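Hypothetical protein, similar to alpha-acetolactate decarboxylase (Staphylococcus aureus subsp. aureus, PDB 1XV2) probably catalyses the decarboxylation of alpha-acetolactate to acetoin, using a bound zinc ion. Local coordinates at residues A[16-21]-A[231-236]; A[51-56]-A[114-119]; A[127-132]-A[137-142]. One frame throughout, in Å; residues are numbered along the deposited sequence.

Interaction 1 of 3, residues A[16-21]-A[231-236]; sequences TLMAGL and EEIREA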
loop_
_atom_site.group_PDB
_atom_site.type_symbol
_atom_site.label_atom_id
_atom_site.label_comp_id
_atom_site.label_asym_id
_atom_site.label_seq_id
_atom_site.Cartn_x
_atom_site.Cartn_y
_atom_site.Cartn_z
ATOM N N THR A 16 -3.669 7.081 -8.590
ATOM C CA THR A 16 -3.347 6.914 -10.002
ATOM C C THR A 16 -4.599 7.113 -10.857
ATOM O O THR A 16 -4.517 7.587 -11.991
ATOM C CB THR A 16 -2.744 5.512 -10.277
ATOM O OG1 THR A 16 -1.476 5.399 -9.615
ATOM C CG2 THR A 16 -2.549 5.291 -11.770
ATOM N N LEU A 17 -5.757 6.745 -10.318
ATOM C CA LEU A 17 -7.006 6.936 -11.046
ATOM C C LEU A 17 -7.198 8.449 -11.158
ATOM O O LEU A 17 -7.447 8.973 -12.242
ATOM C CB LEU A 17 -8.186 6.318 -10.284
ATOM C CG LEU A 17 -9.520 6.256 -11.041
ATOM C CD1 LEU A 17 -9.466 5.122 -12.056
ATOM C CD2 LEU A 17 -10.676 6.034 -10.065
HETATM N N MSE A 18 -7.061 9.144 -10.027
HETATM C CA MSE A 18 -7.211 10.599 -9.978
HETATM C C MSE A 18 -6.262 11.284 -10.956
HETATM O O MSE A 18 -6.562 12.353 -11.486
HETATM C CB MSE A 18 -6.919 11.123 -8.567
HETATM C CG MSE A 18 -7.913 10.709 -7.495
HETATM SE SE MSE A 18 -9.678 11.467 -7.730
HETATM C CE MSE A 18 -9.310 13.283 -7.229
ATOM N N ALA A 19 -5.112 10.656 -11.186
ATOM C CA ALA A 19 -4.100 11.195 -12.087
ATOM C C ALA A 19 -4.517 11.162 -13.554
ATOM O O ALA A 19 -3.877 11.794 -14.394
ATOM C CB ALA A 19 -2.791 10.441 -11.903
ATOM N N GLY A 20 -5.573 10.417 -13.872
ATOM C CA GLY A 20 -6.023 10.366 -15.251
ATOM C C GLY A 20 -5.897 9.036 -15.969
ATOM O O GLY A 20 -6.222 8.945 -17.152
ATOM N N LEU A 21 -5.423 8.005 -15.277
ATOM C CA LEU A 21 -5.292 6.694 -15.901
ATOM C C LEU A 21 -6.596 5.934 -15.700
ATOM O O LEU A 21 -6.750 5.164 -14.754
ATOM C CB LEU A 21 -4.111 5.926 -15.296
ATOM C CG LEU A 21 -2.735 6.433 -15.744
ATOM C CD1 LEU A 21 -2.490 7.824 -15.200
ATOM C CD2 LEU A 21 -1.657 5.482 -15.253
ATOM N N GLU A 231 -5.401 16.894 -2.364
ATOM C CA GLU A 231 -6.441 17.913 -2.295
ATOM C C GLU A 231 -7.608 17.587 -3.224
ATOM O O GLU A 231 -8.765 17.839 -2.891
ATOM C CB GLU A 231 -5.876 19.289 -2.666
ATOM C CG GLU A 231 -4.856 19.862 -1.684
ATOM C CD GLU A 231 -3.566 19.060 -1.627
ATOM O OE1 GLU A 231 -2.947 18.845 -2.692
ATOM O OE2 GLU A 231 -3.165 18.652 -0.514
ATOM N N GLU A 232 -7.301 17.032 -4.391
ATOM C CA GLU A 232 -8.338 16.687 -5.352
ATOM C C GLU A 232 -9.224 15.557 -4.831
ATOM O O GLU A 232 -10.442 15.576 -5.021
ATOM C CB GLU A 232 -7.714 16.286 -6.693
ATOM C CG GLU A 232 -6.780 17.334 -7.284
ATOM C CD GLU A 232 -6.447 17.073 -8.743
ATOM O OE1 GLU A 232 -6.160 15.910 -9.096
ATOM O OE2 GLU A 232 -6.464 18.038 -9.536
ATOM N N ILE A 233 -8.610 14.577 -4.173
ATOM C CA ILE A 233 -9.351 13.448 -3.625
ATOM C C ILE A 233 -10.378 13.923 -2.598
ATOM O O ILE A 233 -11.475 13.370 -2.498
ATOM C CB ILE A 233 -8.403 12.428 -2.952
ATOM C CG1 ILE A 233 -7.556 11.723 -4.014
ATOM C CG2 ILE A 233 -9.210 11.406 -2.155
ATOM C CD1 ILE A 233 -6.510 10.780 -3.442
ATOM N N ARG A 234 -10.017 14.954 -1.840
ATOM C CA ARG A 234 -10.903 15.502 -0.818
ATOM C C ARG A 234 -12.053 16.308 -1.425
ATOM O O ARG A 234 -13.123 16.417 -0.829
ATOM C CB ARG A 234 -10.092 16.367 0.153
ATOM C CG ARG A 234 -9.083 15.556 0.964
ATOM C CD ARG A 234 -7.942 16.413 1.484
ATOM N NE ARG A 234 -6.932 15.601 2.163
ATOM C CZ ARG A 234 -5.739 16.049 2.541
ATOM N NH1 ARG A 234 -5.392 17.310 2.307
ATOM N NH2 ARG A 234 -4.887 15.234 3.154
ATOM N N GLU A 235 -11.835 16.860 -2.614
ATOM C CA GLU A 235 -12.870 17.638 -3.282
ATOM C C GLU A 235 -13.792 16.725 -4.086
ATOM O O GLU A 235 -15.007 16.931 -4.132
ATOM C CB GLU A 235 -12.243 18.662 -4.235
ATOM C CG GLU A 235 -13.262 19.589 -4.894
ATOM C CD GLU A 235 -12.688 20.373 -6.063
ATOM O OE1 GLU A 235 -11.571 20.916 -5.931
ATOM O OE2 GLU A 235 -13.361 20.456 -7.114
ATOM N N ALA A 236 -13.201 15.710 -4.707
ATOM C CA ALA A 236 -13.930 14.769 -5.550
ATOM C C ALA A 236 -14.818 13.747 -4.844
ATOM O O ALA A 236 -15.963 13.540 -5.242
ATOM C CB ALA A 236 -12.948 14.043 -6.461
HETATM O O HOH W 1 -8.070 14.450 -10.373
#
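Helix-to-helix packing between the short helix 14-18 and the C-terminal helix 229-236 rests on Met18, built as selenomethionine, which reaches across to Glu232, Ile233 and Ala236. Its CG is anti to its own carbonyl carbon (chi1 -67°), and further bends at chi2 and chi3 curl the chain so that its CE methyl ends against the backbone of the opposite helix. That methyl lies 3.3 Å from the carbonyl carbon of Glu232, a close fit, and 3.8 Å from CB of Ala236. Nearer the root of the side chain, Met18 CG meets CG1 of Ile233 at 3.6 Å. A long, flexible, unbranched residue suits this place because it can span the gap between helices and fit an uneven surface, while the small Ala236 leaves room for the methyl. Ala236 also packs on helix 140-143, and its side chain is about 9 Å from the zinc ion. Just beyond Met18 the first helix ends in a Schellman motif: Gly20 takes a positive phi of 114°, where a CB would jam against the preceding carbonyl oxygen, and its N bonds back to Leu17 O. Beside the methyl, a water joins the two segments. The carboxylate of Glu232 pairs with Arg138 and, through OE1, also accepts a bond of 2.7 Å from water 1; the same water donates to the carbonyl oxygen of Met18, 2.8 Å from that O.

Interaction 2 of 3, residues A[51-56]-A[114-119]; sequences FLDGKA and AVKIYG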
loop_
_atom_site.group_PDB
_atom_site.type_symbol
_atom_site.label_atom_id
_atom_site.label_comp_id
_atom_site.label_asym_id
_atom_site.label_seq_id
_atom_site.Cartn_x
_atom_site.Cartn_y
_atom_site.Cartn_z
ATOM N N PHE A 51 -20.129 -3.994 -5.360
ATOM C CA PHE A 51 -20.054 -5.446 -5.253
ATOM C C PHE A 51 -20.888 -5.805 -4.029
ATOM O O PHE A 51 -20.526 -5.465 -2.902
ATOM C CB PHE A 51 -18.609 -5.907 -5.062
ATOM C CG PHE A 51 -17.738 -5.706 -6.275
ATOM C CD1 PHE A 51 -18.048 -6.323 -7.484
ATOM C CD2 PHE A 51 -16.600 -4.909 -6.205
ATOM C CE1 PHE A 51 -17.238 -6.151 -8.606
ATOM C CE2 PHE A 51 -15.782 -4.732 -7.324
ATOM C CZ PHE A 51 -16.104 -5.353 -8.525
ATOM N N LEU A 52 -22.011 -6.477 -4.258
ATOM C CA LEU A 52 -22.907 -6.845 -3.170
ATOM C C LEU A 52 -23.385 -8.288 -3.280
ATOM O O LEU A 52 -24.004 -8.672 -4.271
ATOM C CB LEU A 52 -24.108 -5.899 -3.162
ATOM C CG LEU A 52 -25.052 -5.984 -1.963
ATOM C CD1 LEU A 52 -24.291 -5.656 -0.685
ATOM C CD2 LEU A 52 -26.210 -5.017 -2.168
ATOM N N ASP A 53 -23.099 -9.078 -2.251
ATOM C CA ASP A 53 -23.495 -10.478 -2.220
ATOM C C ASP A 53 -22.997 -11.235 -3.452
ATOM O O ASP A 53 -23.751 -11.979 -4.079
ATOM C CB ASP A 53 -25.021 -10.600 -2.136
ATOM C CG ASP A 53 -25.593 -10.030 -0.849
ATOM O OD1 ASP A 53 -25.129 -10.419 0.244
ATOM O OD2 ASP A 53 -26.520 -9.197 -0.933
ATOM N N GLY A 54 -21.729 -11.034 -3.800
ATOM C CA GLY A 54 -21.155 -11.717 -4.946
ATOM C C GLY A 54 -21.635 -11.240 -6.303
ATOM O O GLY A 54 -21.180 -11.739 -7.331
ATOM N N LYS A 55 -22.555 -10.283 -6.318
ATOM C CA LYS A 55 -23.071 -9.754 -7.576
ATOM C C LYS A 55 -22.434 -8.393 -7.843
ATOM O O LYS A 55 -22.035 -7.697 -6.912
ATOM C CB LYS A 55 -24.594 -9.612 -7.506
ATOM C CG LYS A 55 -25.311 -10.832 -6.935
ATOM C CD LYS A 55 -25.015 -12.094 -7.730
ATOM C CE LYS A 55 -25.533 -11.983 -9.157
ATOM N NZ LYS A 55 -27.006 -11.749 -9.204
ATOM N N ALA A 56 -22.336 -8.017 -9.114
ATOM C CA ALA A 56 -21.737 -6.739 -9.479
ATOM C C ALA A 56 -22.770 -5.832 -10.129
ATOM O O ALA A 56 -23.313 -6.155 -11.178
ATOM C CB ALA A 56 -20.565 -6.967 -10.428
ATOM N N ALA A 114 -13.581 -3.054 6.505
ATOM C CA ALA A 114 -14.704 -3.057 5.588
ATOM C C ALA A 114 -15.980 -2.860 6.391
ATOM O O ALA A 114 -16.067 -3.288 7.539
ATOM C CB ALA A 114 -14.760 -4.379 4.833
ATOM N N VAL A 115 -16.968 -2.212 5.785
ATOM C CA VAL A 115 -18.231 -1.983 6.463
ATOM C C VAL A 115 -19.416 -2.308 5.580
ATOM O O VAL A 115 -19.347 -2.229 4.351
ATOM C CB VAL A 115 -18.385 -0.517 6.923
ATOM C CG1 VAL A 115 -17.245 -0.141 7.848
ATOM C CG2 VAL A 115 -18.429 0.405 5.718
ATOM N N LYS A 116 -20.508 -2.678 6.230
ATOM C CA LYS A 116 -21.742 -2.991 5.543
ATOM C C LYS A 116 -22.835 -2.424 6.430
ATOM O O LYS A 116 -22.929 -2.770 7.608
ATOM C CB LYS A 116 -21.912 -4.503 5.383
ATOM C CG LYS A 116 -23.104 -4.876 4.518
ATOM C CD LYS A 116 -23.181 -6.369 4.249
ATOM C CE LYS A 116 -24.332 -6.681 3.304
ATOM N NZ LYS A 116 -24.415 -8.128 2.956
ATOM N N ILE A 117 -23.632 -1.526 5.867
ATOM C CA ILE A 117 -24.720 -0.883 6.591
ATOM C C ILE A 117 -25.995 -1.166 5.812
ATOM O O ILE A 117 -26.181 -0.636 4.719
ATOM C CB ILE A 117 -24.492 0.640 6.670
ATOM C CG1 ILE A 117 -23.134 0.922 7.319
ATOM C CG2 ILE A 117 -25.623 1.299 7.451
ATOM C CD1 ILE A 117 -22.664 2.355 7.187
ATOM N N TYR A 118 -26.863 -2.007 6.368
ATOM C CA TYR A 118 -28.103 -2.373 5.690
ATOM C C TYR A 118 -29.360 -2.066 6.495
ATOM O O TYR A 118 -29.419 -2.328 7.694
ATOM C CB TYR A 118 -28.104 -3.864 5.343
ATOM C CG TYR A 118 -29.403 -4.293 4.709
ATOM C CD1 TYR A 118 -29.690 -3.972 3.382
ATOM C CD2 TYR A 118 -30.394 -4.923 5.467
ATOM C CE1 TYR A 118 -30.933 -4.255 2.824
ATOM C CE2 TYR A 118 -31.642 -5.210 4.920
ATOM C CZ TYR A 118 -31.906 -4.871 3.600
ATOM O OH TYR A 118 -33.154 -5.115 3.066
ATOM N N GLY A 119 -30.371 -1.535 5.815
ATOM C CA GLY A 119 -31.624 -1.203 6.471
ATOM C C GLY A 119 -32.319 -0.048 5.777
ATOM O O GLY A 119 -32.224 0.096 4.556
#
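The carboxylate of Asp53 is the flat group at this contact, and the ammonium of Lys116 approaches it obliquely, from beyond OD1 and well out of the carboxylate plane. The separation from Asp53 OD1 to Lys116 NZ is 3.6 Å, a long salt bridge. Lys116 belongs to strand 113-118 of the large antiparallel sheet, whereas Asp53 sits at the turn of a hairpin in the seven-stranded mixed sheet, so the pair spans two sheets. The lysine can make this reach because its chain is fully extended, with CG anti to the backbone N (chi1 -173°) and every later torsion also near 180°. Its aliphatic stem is used on the way: CE passes 4.1 Å from CD1 of Leu52, the two side chains crossing at about a right angle. Leu52 packs as well on Val159 of strand 154-163, as suits an apolar residue facing the other sheet, and the Lys116 side chain also touches Phe82. Asp53 and Gly54 occupy the corners of a type I' turn, closed by Leu52 N to Lys55 O (2.9 Å) and Lys55 N to Leu52 O (3.0 Å). Both corners need positive phi, which glycine adopts easily and aspartate more readily than most residues. Since Asp53 is exposed and the pair long, the attraction is probably modest and screened by solvent; the chemistry implies a weak charge pair beside a single apolar contact, that of the leucine methyl with the lysine stem.

Interaction 3 of 3, residues A[127-132]-A[137-142]; sequences RMMPAQ and TRLIDS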
loop_
_atom_site.group_PDB
_atom_site.type_symbol
_atom_site.label_atom_id
_atom_site.label_comp_id
_atom_site.label_asym_id
_atom_site.label_seq_id
_atom_site.Cartn_x
_atom_site.Cartn_y
_atom_site.Cartn_z
ATOM N N ARG A 127 -23.582 10.261 -5.867
ATOM C CA ARG A 127 -23.188 10.833 -7.140
ATOM C C ARG A 127 -22.900 9.651 -8.051
ATOM O O ARG A 127 -22.630 8.543 -7.578
ATOM C CB ARG A 127 -21.943 11.729 -7.007
ATOM C CG ARG A 127 -20.651 11.040 -6.576
ATOM C CD ARG A 127 -19.893 10.386 -7.738
ATOM N NE ARG A 127 -18.688 9.693 -7.274
ATOM C CZ ARG A 127 -17.575 10.297 -6.869
ATOM N NH1 ARG A 127 -17.488 11.622 -6.874
ATOM N NH2 ARG A 127 -16.549 9.575 -6.431
HETATM N N MSE A 128 -23.003 9.876 -9.354
HETATM C CA MSE A 128 -22.714 8.838 -10.332
HETATM C C MSE A 128 -21.640 9.443 -11.222
HETATM O O MSE A 128 -21.929 10.282 -12.079
HETATM C CB MSE A 128 -23.963 8.495 -11.150
HETATM C CG MSE A 128 -25.139 7.981 -10.326
HETATM SE SE MSE A 128 -26.293 9.398 -9.679
HETATM C CE MSE A 128 -27.464 9.566 -11.214
HETATM N N MSE A 129 -20.395 9.039 -10.996
HETATM C CA MSE A 129 -19.282 9.580 -11.761
HETATM C C MSE A 129 -19.534 9.489 -13.261
HETATM O O MSE A 129 -19.745 8.403 -13.798
HETATM C CB MSE A 129 -17.988 8.841 -11.408
HETATM C CG MSE A 129 -16.719 9.556 -11.864
HETATM SE SE MSE A 129 -16.412 11.206 -10.908
HETATM C CE MSE A 129 -15.420 10.496 -9.406
ATOM N N PRO A 130 -19.535 10.640 -13.954
ATOM C CA PRO A 130 -19.763 10.648 -15.402
ATOM C C PRO A 130 -18.549 10.074 -16.133
ATOM O O PRO A 130 -17.403 10.382 -15.799
ATOM C CB PRO A 130 -19.997 12.124 -15.704
ATOM C CG PRO A 130 -19.134 12.807 -14.697
ATOM C CD PRO A 130 -19.397 12.013 -13.436
ATOM N N ALA A 131 -18.808 9.230 -17.125
ATOM C CA ALA A 131 -17.742 8.598 -17.883
ATOM C C ALA A 131 -16.947 9.569 -18.751
ATOM O O ALA A 131 -17.459 10.597 -19.197
ATOM C CB ALA A 131 -18.319 7.481 -18.749
ATOM N N GLN A 132 -15.681 9.230 -18.970
ATOM C CA GLN A 132 -14.784 10.022 -19.807
ATOM C C GLN A 132 -14.427 9.169 -21.017
ATOM O O GLN A 132 -14.478 7.944 -20.951
ATOM C CB GLN A 132 -13.488 10.357 -19.062
ATOM C CG GLN A 132 -13.428 11.736 -18.426
ATOM C CD GLN A 132 -12.030 12.069 -17.932
ATOM O OE1 GLN A 132 -11.058 11.979 -18.686
ATOM N NE2 GLN A 132 -11.922 12.460 -16.666
ATOM N N THR A 137 -8.371 12.728 -18.839
ATOM C CA THR A 137 -7.873 13.878 -18.090
ATOM C C THR A 137 -7.936 13.489 -16.618
ATOM O O THR A 137 -8.361 12.381 -16.284
ATOM C CB THR A 137 -8.755 15.127 -18.281
ATOM O OG1 THR A 137 -10.058 14.877 -17.736
ATOM C CG2 THR A 137 -8.882 15.478 -19.757
ATOM N N ARG A 138 -7.523 14.395 -15.739
ATOM C CA ARG A 138 -7.560 14.117 -14.308
ATOM C C ARG A 138 -9.017 13.903 -13.899
ATOM O O ARG A 138 -9.904 14.647 -14.311
ATOM C CB ARG A 138 -6.931 15.274 -13.528
ATOM C CG ARG A 138 -5.483 15.550 -13.923
ATOM C CD ARG A 138 -4.845 16.586 -13.015
ATOM N NE ARG A 138 -4.666 16.081 -11.658
ATOM C CZ ARG A 138 -3.772 15.159 -11.313
ATOM N NH1 ARG A 138 -2.962 14.635 -12.224
ATOM N NH2 ARG A 138 -3.692 14.756 -10.054
ATOM N N LEU A 139 -9.253 12.879 -13.089
ATOM C CA LEU A 139 -10.600 12.526 -12.652
ATOM C C LEU A 139 -11.376 13.643 -11.955
ATOM O O LEU A 139 -12.609 13.606 -11.891
ATOM C CB LEU A 139 -10.537 11.296 -11.746
ATOM C CG LEU A 139 -11.871 10.604 -11.466
ATOM C CD1 LEU A 139 -12.555 10.260 -12.781
ATOM C CD2 LEU A 139 -11.634 9.350 -10.643
ATOM N N ILE A 140 -10.663 14.638 -11.436
ATOM C CA ILE A 140 -11.310 15.748 -10.747
ATOM C C ILE A 140 -12.267 16.482 -11.686
ATOM O O ILE A 140 -13.265 17.063 -11.247
ATOM C CB ILE A 140 -10.264 16.752 -10.200
ATOM C CG1 ILE A 140 -10.957 17.840 -9.379
ATOM C CG2 ILE A 140 -9.476 17.370 -11.349
ATOM C CD1 ILE A 140 -11.708 17.313 -8.171
ATOM N N ASP A 141 -11.963 16.442 -12.980
ATOM C CA ASP A 141 -12.789 17.111 -13.979
ATOM C C ASP A 141 -14.145 16.433 -14.107
ATOM O O ASP A 141 -15.146 17.081 -14.400
ATOM C CB ASP A 141 -12.092 17.123 -15.346
ATOM C CG ASP A 141 -10.755 17.845 -15.316
ATOM O OD1 ASP A 141 -10.674 18.930 -14.701
ATOM O OD2 ASP A 141 -9.787 17.331 -15.918
ATOM N N SER A 142 -14.173 15.123 -13.891
ATOM C CA SER A 142 -15.419 14.376 -13.975
ATOM C C SER A 142 -16.269 14.678 -12.752
ATOM O O SER A 142 -17.465 14.954 -12.865
ATOM C CB SER A 142 -15.136 12.878 -14.054
ATOM O OG SER A 142 -14.419 12.570 -15.235
HETATM O O HOH W 2 -14.564 10.077 -15.646
#
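Gln132 is held firmly between Thr137 and Ser142, with both ends of its amide in use. Its OE1 accepts the backbone N-H of Thr137 at 2.8 Å, the donor lying in the carbonyl plane on a lone pair, and the N-H...O angle is 158°. At the other end NE2 donates to Ser142 OG over 2.9 Å in a nearly straight bond (171°), with the oxygen in the amide plane. Two in-plane bonds fix the rotation of the amide, and glutamine suits the place because it offers an acceptor and a donor on one flat group. The buried part is carried by Met129, a selenomethionine: it has CG anti to its backbone N (chi1 -165°), and bends beyond it bring SE to 3.8 Å from Ser142 CB and CE to 4.1 Å from Leu139 CG. The same CE lies above one face of the Arg127 guanidinium, offset toward its rim. Pro130 sets its CG 3.3 Å from the carbonyl oxygen of Ser142, a compact ring beside the helix. Thr137, by contrast, is on the solvent side. Separately, water 2 donates to Pro130 O (2.9 Å) and accepts from the hydroxyl of Ser142, satisfying both. The whole is a loop between strand 120-127 and helix 140-143 folded back onto that helix, beside the three-histidine zinc site, with the Met129 side chain about 6 Å from the metal.

Interactions 1 and 3 are neighbours, their centres about 9 Å apart, on the same side of the chain's centre. They touch through the salt bridge of Glu232 with Arg138, a probable hydrogen bond from Arg127 to the carbonyl of Ala236, and Leu17 against Leu139, so helices 14-18, 140-143 and 229-236 form one cluster near the zinc ion. Interaction 2 lies on the opposite side, its centre about 24 Å from either, where the two large sheets face each other. Along the chain, interaction 2 closes before interaction 3 opens, and both fall inside the loop that interaction 1 closes by bringing a segment near the N-terminus against the C-terminal helix.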